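Pectate lyase (Paenibacillus sp. 0602, PDB 5GT5) cleaves polygalacturonate and partly methylated pectin by endo-acting elimination, probably with calcium as cofactor, as a member of polysaccharide lyase family 1. Local coordinates at residues Leu265-Tyr270 / Ala287-Met292; Val336-Ile341 / Asp414-Leu419. The protein carries 1 engineered substitution. All coordinates share one frame; numbering follows the deposited sequence.

Interaction 1 of 2, residues Leu265-Tyr270 / Ala287-Met292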
loop_
_atom_site.group_PDB
_atom_site.type_symbol
_atom_site.label_atom_id
_atom_site.label_comp_id
_atom_site.label_asym_id
_atom_site.label_seq_id
_atom_site.Cartn_x
_atom_site.Cartn_y
_atom_site.Cartn_z
ATOM N N LEU A 265 -7.143 11.002 -11.601
ATOM C CA LEU A 265 -8.450 11.085 -12.296
ATOM C C LEU A 265 -8.185 11.087 -13.800
ATOM O O LEU A 265 -7.381 11.897 -14.268
ATOM C CB LEU A 265 -9.159 12.404 -11.947
ATOM C CG LEU A 265 -9.274 12.737 -10.454
ATOM C CD1 LEU A 265 -9.886 14.113 -10.270
ATOM C CD2 LEU A 265 -10.100 11.674 -9.715
ATOM N N HIS A 266 -8.835 10.233 -14.579
ATOM C CA HIS A 266 -8.612 10.299 -16.022
ATOM C C HIS A 266 -9.751 9.734 -16.827
ATOM O O HIS A 266 -10.436 8.790 -16.387
ATOM C CB HIS A 266 -7.249 9.705 -16.446
ATOM C CG HIS A 266 -7.198 8.222 -16.492
ATOM N ND1 HIS A 266 -7.554 7.502 -17.621
ATOM C CD2 HIS A 266 -6.796 7.305 -15.577
ATOM C CE1 HIS A 266 -7.396 6.219 -17.384
ATOM N NE2 HIS A 266 -6.932 6.066 -16.145
ATOM N N HIS A 267 -9.974 10.328 -18.008
ATOM C CA HIS A 267 -11.082 9.906 -18.885
ATOM C C HIS A 267 -12.415 9.938 -18.136
ATOM O O HIS A 267 -13.287 9.089 -18.313
ATOM C CB HIS A 267 -10.783 8.533 -19.546
ATOM C CG HIS A 267 -9.644 8.598 -20.514
ATOM N ND1 HIS A 267 -8.319 8.455 -20.130
ATOM C CD2 HIS A 267 -9.606 8.883 -21.846
ATOM C CE1 HIS A 267 -7.533 8.649 -21.168
ATOM N NE2 HIS A 267 -8.294 8.890 -22.233
ATOM N N ASN A 268 -12.567 10.956 -17.285
ATOM C CA ASN A 268 -13.833 11.193 -16.584
ATOM C C ASN A 268 -14.525 12.397 -17.149
ATOM O O ASN A 268 -13.867 13.345 -17.609
ATOM C CB ASN A 268 -13.643 11.467 -15.092
ATOM C CG ASN A 268 -13.027 10.308 -14.352
ATOM O OD1 ASN A 268 -13.175 9.128 -14.741
ATOM N ND2 ASN A 268 -12.325 10.633 -13.260
ATOM N N VAL A 269 -15.854 12.374 -17.105
ATOM C CA VAL A 269 -16.663 13.552 -17.462
ATOM C C VAL A 269 -17.337 14.093 -16.217
ATOM O O VAL A 269 -18.037 13.351 -15.514
ATOM C CB VAL A 269 -17.740 13.204 -18.519
ATOM C CG1 VAL A 269 -18.655 14.411 -18.823
ATOM C CG2 VAL A 269 -17.093 12.695 -19.792
ATOM N N TYR A 270 -17.102 15.375 -15.928
ATOM C CA TYR A 270 -17.736 16.077 -14.804
ATOM C C TYR A 270 -18.710 17.067 -15.408
ATOM O O TYR A 270 -18.304 18.158 -15.828
ATOM C CB TYR A 270 -16.677 16.813 -13.951
ATOM C CG TYR A 270 -15.714 15.842 -13.277
ATOM C CD1 TYR A 270 -16.035 15.256 -12.060
ATOM C CD2 TYR A 270 -14.501 15.517 -13.879
ATOM C CE1 TYR A 270 -15.188 14.316 -11.464
ATOM C CE2 TYR A 270 -13.618 14.616 -13.279
ATOM C CZ TYR A 270 -13.980 14.012 -12.077
ATOM O OH TYR A 270 -13.113 13.116 -11.499
ATOM N N ALA A 287 -4.842 14.802 -12.692
ATOM C CA ALA A 287 -5.968 14.626 -13.599
ATOM C C ALA A 287 -5.462 14.766 -15.028
ATOM O O ALA A 287 -4.788 15.736 -15.380
ATOM C CB ALA A 287 -7.048 15.634 -13.317
ATOM N N TYR A 288 -5.760 13.770 -15.846
ATOM C CA TYR A 288 -5.457 13.865 -17.269
ATOM C C TYR A 288 -6.628 13.416 -18.107
ATOM O O TYR A 288 -7.382 12.520 -17.730
ATOM C CB TYR A 288 -4.168 13.117 -17.640
ATOM C CG TYR A 288 -4.168 11.583 -17.578
ATOM C CD1 TYR A 288 -3.839 10.910 -16.396
ATOM C CD2 TYR A 288 -4.438 10.807 -18.727
ATOM C CE1 TYR A 288 -3.755 9.526 -16.363
ATOM C CE2 TYR A 288 -4.373 9.404 -18.692
ATOM C CZ TYR A 288 -4.058 8.784 -17.500
ATOM O OH TYR A 288 -3.984 7.412 -17.446
ATOM N N ASN A 289 -6.814 14.058 -19.262
ATOM C CA ASN A 289 -7.905 13.691 -20.167
ATOM C C ASN A 289 -9.236 13.641 -19.434
ATOM O O ASN A 289 -10.001 12.687 -19.589
ATOM C CB ASN A 289 -7.650 12.333 -20.842
ATOM C CG ASN A 289 -6.497 12.351 -21.865
ATOM O OD1 ASN A 289 -5.915 11.296 -22.126
ATOM N ND2 ASN A 289 -6.194 13.507 -22.459
ATOM N N ILE A 290 -9.507 14.675 -18.634
ATOM C CA ILE A 290 -10.847 14.816 -18.036
ATOM C C ILE A 290 -11.582 15.965 -18.686
ATOM O O ILE A 290 -10.958 16.796 -19.360
ATOM C CB ILE A 290 -10.831 14.977 -16.479
ATOM C CG1 ILE A 290 -10.167 16.293 -16.032
ATOM C CG2 ILE A 290 -10.145 13.733 -15.836
ATOM C CD1 ILE A 290 -10.501 16.654 -14.571
ATOM N N ILE A 291 -12.902 16.000 -18.507
ATOM C CA ILE A 291 -13.755 17.083 -18.997
ATOM C C ILE A 291 -14.492 17.687 -17.818
ATOM O O ILE A 291 -15.111 16.944 -17.038
ATOM C CB ILE A 291 -14.784 16.565 -20.001
ATOM C CG1 ILE A 291 -14.061 15.991 -21.220
ATOM C CG2 ILE A 291 -15.736 17.686 -20.436
ATOM C CD1 ILE A 291 -15.002 15.375 -22.222
ATOM N N MET A 292 -14.400 19.012 -17.651
ATOM C CA MET A 292 -15.253 19.709 -16.689
ATOM C C MET A 292 -16.159 20.566 -17.547
ATOM O O MET A 292 -15.707 21.574 -18.087
ATOM C CB MET A 292 -14.452 20.633 -15.769
ATOM C CG MET A 292 -13.274 19.979 -15.031
ATOM S SD MET A 292 -12.415 21.293 -14.109
ATOM C CE MET A 292 -10.842 20.508 -13.773
#
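His-266 lies against one face of the Tyr-288 ring. Its CB sits over the middle of the ring, 3.4 Å from the centroid, a CH-pi contact. The two rings are nearly parallel, with planes at 6°, but slid apart. The OH of Tyr-288 therefore comes over the centre of the imidazole, while the rings themselves barely overlap. Both CG atoms stand between backbone N and carbonyl carbon (chi1 78° and 69°), which sends the two side chains off side by side. The hydroxyl of Tyr-288 is hydrogen-bonded to Thr-10 OG1. Were Tyr-288 an alanine, His-266 is likely to lose the ring its CB rests on, and Thr-10 its hydroxyl partner.

The segments are neighbouring parallel strands of the right-handed beta-helix of pectate lyases, each bent at a corner. At the corner, His-267 and Asn-289 both have left-handed helical backbone angles and lie side by side, one rung above the other, pointing the same way. Asn-289 CB lies over one face of the His-267 ring, 3.8 Å from its centroid, in a CH-pi contact. The next bump points to the other side of the corner. Ile-290 CG2 fills the bend between Leu-265 CB, at 4.2 Å, and His-266 CA. Its CD1 reaches Tyr-270 CE2 at 3.9 Å. Backbone bonds flank the bend, from Tyr-288 N to Leu-265 O (2.9 Å) and from Ile-291 N to Asn-268 O (3.0 Å). Beyond it, Val-269 CG2 meets Ile-291 CD1 at 4.2 Å, on the side facing helix 419-423.

Interaction 2 of 2, residues Val336-Ile341 / Asp414-Leu419; sequences VEKSVI and DDPSTL
Pro-416 sits against the corner formed by Lys-338, Ser-339 and Val-340. This corner belongs to the parallel beta-helix of the pectate lyase fold, between strands 333-337 and 340-342. Segment 414-419 packs on its outside and ends in the first residue of helix 419-423. No direct hydrogen bond joins the two segments. Pro-416 CB lies 3.4 Å from Ser-339 O. Its CD touches Lys-338 CD at 3.7 Å, where the two side chains cross. Val-340 CG2 meets Pro-416 O at 3.3 Å. This methyl is anti to the carbonyl carbon of Val-340, and it also lies near Pro-416 CB and Leu-419 CB. Leu-419 CD2 comes from the first turn of the helix to within 3.8 Å of Lys-338 O.

A bend at chi2 (-81°) turns the Lys-338 chain to lay CD by Pro-416 CD and Asp-414 O, while the outer carbons run on extended. Its NZ forms a salt bridge with Asp-368. A water also links the amine to Asp-415, whose OD2 pairs with Arg-379. Lys-338 NZ and Asp-415 OD2 are 4.9 Å apart, bridged by the water rather than in direct contact.

Side-chain bonds to backbone atoms occur in both segments. Ser-339 OG donates to Glu-337 O from above the carbonyl plane and bonds to Ile-290 N of the adjacent rung. On the other segment, Asp-415 closes an Asx turn around Pro-416. Its OD1 accepts from Ser-417 N at 2.8 Å, on the anti side, tilted 22° from the carboxylate plane. Ser-417 OG donates to the same Asp-415 OD1 from above that plane, also at 2.8 Å.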
loop_
_atom_site.group_PDB
_atom_site.type_symbol
_atom_site.label_atom_id
_atom_site.label_comp_id
_atom_site.label_asym_id
_atom_site.label_seq_id
_atom_site.Cartn_x
_atom_site.Cartn_y
_atom_site.Cartn_z
ATOM N N VAL A 336 -3.286 19.166 -13.779
ATOM C CA VAL A 336 -4.329 18.836 -14.773
ATOM C C VAL A 336 -3.717 18.944 -16.144
ATOM O O VAL A 336 -3.074 19.959 -16.443
ATOM C CB VAL A 336 -5.506 19.798 -14.683
ATOM C CG1 VAL A 336 -6.532 19.467 -15.763
ATOM C CG2 VAL A 336 -6.134 19.741 -13.275
ATOM N N GLU A 337 -3.867 17.924 -16.982
ATOM C CA GLU A 337 -3.332 18.019 -18.338
ATOM C C GLU A 337 -4.228 17.436 -19.406
ATOM O O GLU A 337 -4.997 16.497 -19.158
ATOM C CB GLU A 337 -1.918 17.464 -18.449
ATOM C CG GLU A 337 -1.801 16.016 -18.213
ATOM C CD GLU A 337 -0.347 15.526 -18.103
ATOM O OE1 GLU A 337 0.585 16.123 -18.709
ATOM O OE2 GLU A 337 -0.139 14.556 -17.355
ATOM N N LYS A 338 -4.106 17.983 -20.610
ATOM C CA LYS A 338 -4.763 17.442 -21.783
ATOM C C LYS A 338 -6.245 17.265 -21.516
ATOM O O LYS A 338 -6.833 16.240 -21.819
ATOM C CB LYS A 338 -4.089 16.121 -22.196
ATOM C CG LYS A 338 -2.601 16.229 -22.520
ATOM C CD LYS A 338 -2.345 16.744 -23.934
ATOM C CE LYS A 338 -0.835 16.813 -24.219
ATOM N NZ LYS A 338 -0.572 17.439 -25.550
ATOM N N SER A 339 -6.839 18.282 -20.917
ATOM C CA SER A 339 -8.240 18.210 -20.542
ATOM C C SER A 339 -9.066 19.254 -21.290
ATOM O O SER A 339 -8.517 20.024 -22.094
ATOM C CB SER A 339 -8.355 18.356 -19.032
ATOM O OG SER A 339 -7.770 17.206 -18.405
ATOM N N VAL A 340 -10.381 19.223 -21.070
ATOM C CA VAL A 340 -11.325 20.181 -21.642
ATOM C C VAL A 340 -12.152 20.785 -20.513
ATOM O O VAL A 340 -12.733 20.048 -19.701
ATOM C CB VAL A 340 -12.269 19.455 -22.626
ATOM C CG1 VAL A 340 -13.308 20.435 -23.156
ATOM C CG2 VAL A 340 -11.459 18.806 -23.759
ATOM N N ILE A 341 -12.195 22.117 -20.442
ATOM C CA ILE A 341 -12.931 22.831 -19.402
ATOM C C ILE A 341 -13.839 23.830 -20.085
ATOM O O ILE A 341 -13.371 24.672 -20.876
ATOM C CB ILE A 341 -11.961 23.550 -18.438
ATOM C CG1 ILE A 341 -11.065 22.494 -17.755
ATOM C CG2 ILE A 341 -12.708 24.343 -17.375
ATOM C CD1 ILE A 341 -10.027 23.079 -16.819
ATOM N N ASP A 414 -4.211 11.304 -24.403
ATOM C CA ASP A 414 -4.953 11.616 -25.616
ATOM C C ASP A 414 -4.977 13.099 -25.856
ATOM O O ASP A 414 -4.747 13.882 -24.934
ATOM C CB ASP A 414 -6.392 11.125 -25.528
ATOM C CG ASP A 414 -6.479 9.650 -25.288
ATOM O OD1 ASP A 414 -5.495 8.937 -25.597
ATOM O OD2 ASP A 414 -7.535 9.198 -24.788
ATOM N N ASP A 415 -5.231 13.487 -27.104
ATOM C CA ASP A 415 -5.341 14.914 -27.395
ATOM C C ASP A 415 -6.664 15.459 -26.883
ATOM O O ASP A 415 -7.719 14.876 -27.102
ATOM C CB ASP A 415 -5.219 15.207 -28.891
ATOM C CG ASP A 415 -4.969 16.675 -29.141
ATOM O OD1 ASP A 415 -5.934 17.444 -29.175
ATOM O OD2 ASP A 415 -3.789 17.089 -29.229
ATOM N N PRO A 416 -6.625 16.616 -26.219
ATOM C CA PRO A 416 -7.908 17.131 -25.729
ATOM C C PRO A 416 -8.903 17.496 -26.827
ATOM O O PRO A 416 -10.091 17.570 -26.542
ATOM C CB PRO A 416 -7.500 18.371 -24.924
ATOM C CG PRO A 416 -6.149 18.740 -25.478
ATOM C CD PRO A 416 -5.489 17.472 -25.827
ATOM N N SER A 417 -8.447 17.716 -28.060
ATOM C CA SER A 417 -9.393 18.180 -29.093
ATOM C C SER A 417 -10.436 17.152 -29.503
ATOM O O SER A 417 -11.489 17.523 -30.025
ATOM C CB SER A 417 -8.674 18.680 -30.358
ATOM O OG SER A 417 -7.993 17.619 -31.008
ATOM N N THR A 418 -10.171 15.885 -29.232
ATOM C CA THR A 418 -11.135 14.839 -29.591
ATOM C C THR A 418 -11.699 14.154 -28.353
ATOM O O THR A 418 -12.396 13.139 -28.433
ATOM C CB THR A 418 -10.481 13.832 -30.546
ATOM O OG1 THR A 418 -9.267 13.334 -29.973
ATOM C CG2 THR A 418 -10.182 14.488 -31.898
ATOM N N LEU A 419 -11.402 14.726 -27.193
ATOM C CA LEU A 419 -11.736 14.065 -25.929
ATOM C C LEU A 419 -13.233 14.083 -25.640
ATOM O O LEU A 419 -13.789 13.100 -25.154
ATOM C CB LEU A 419 -10.979 14.763 -24.795
ATOM C CG LEU A 419 -11.079 14.091 -23.421
ATOM C CD1 LEU A 419 -10.418 12.754 -23.445
ATOM C CD2 LEU A 419 -10.415 14.950 -22.348
HETATM O O HOH W 1 -2.138 16.025 -27.449
#

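In the fold
Interactions 1 and 2 meet at one corner of the beta-helix, with centres about 8 Å apart. Segment 287-292 lies between segments 265-270 and 336-341 as the middle rung. Met-292 N is 2.8 Å from Val-340 O, a probable hydrogen bond between rungs. Segment 414-419 spans both contacts from outside. Asp-414 OD2 reaches His-267 NE2 at 2.7 Å, and Leu-419 CD2 packs on Asn-289 C at 3.4 Å. Asn-289 joins the two as well, since its amide bonds to Asp-414 N and Lys-338 O. Tyr-270 of interaction 1 lies about 8 Å, side chain to side chain, from the probable active-site Arg-276. Interaction 2 lies away from the probable active site and calcium site.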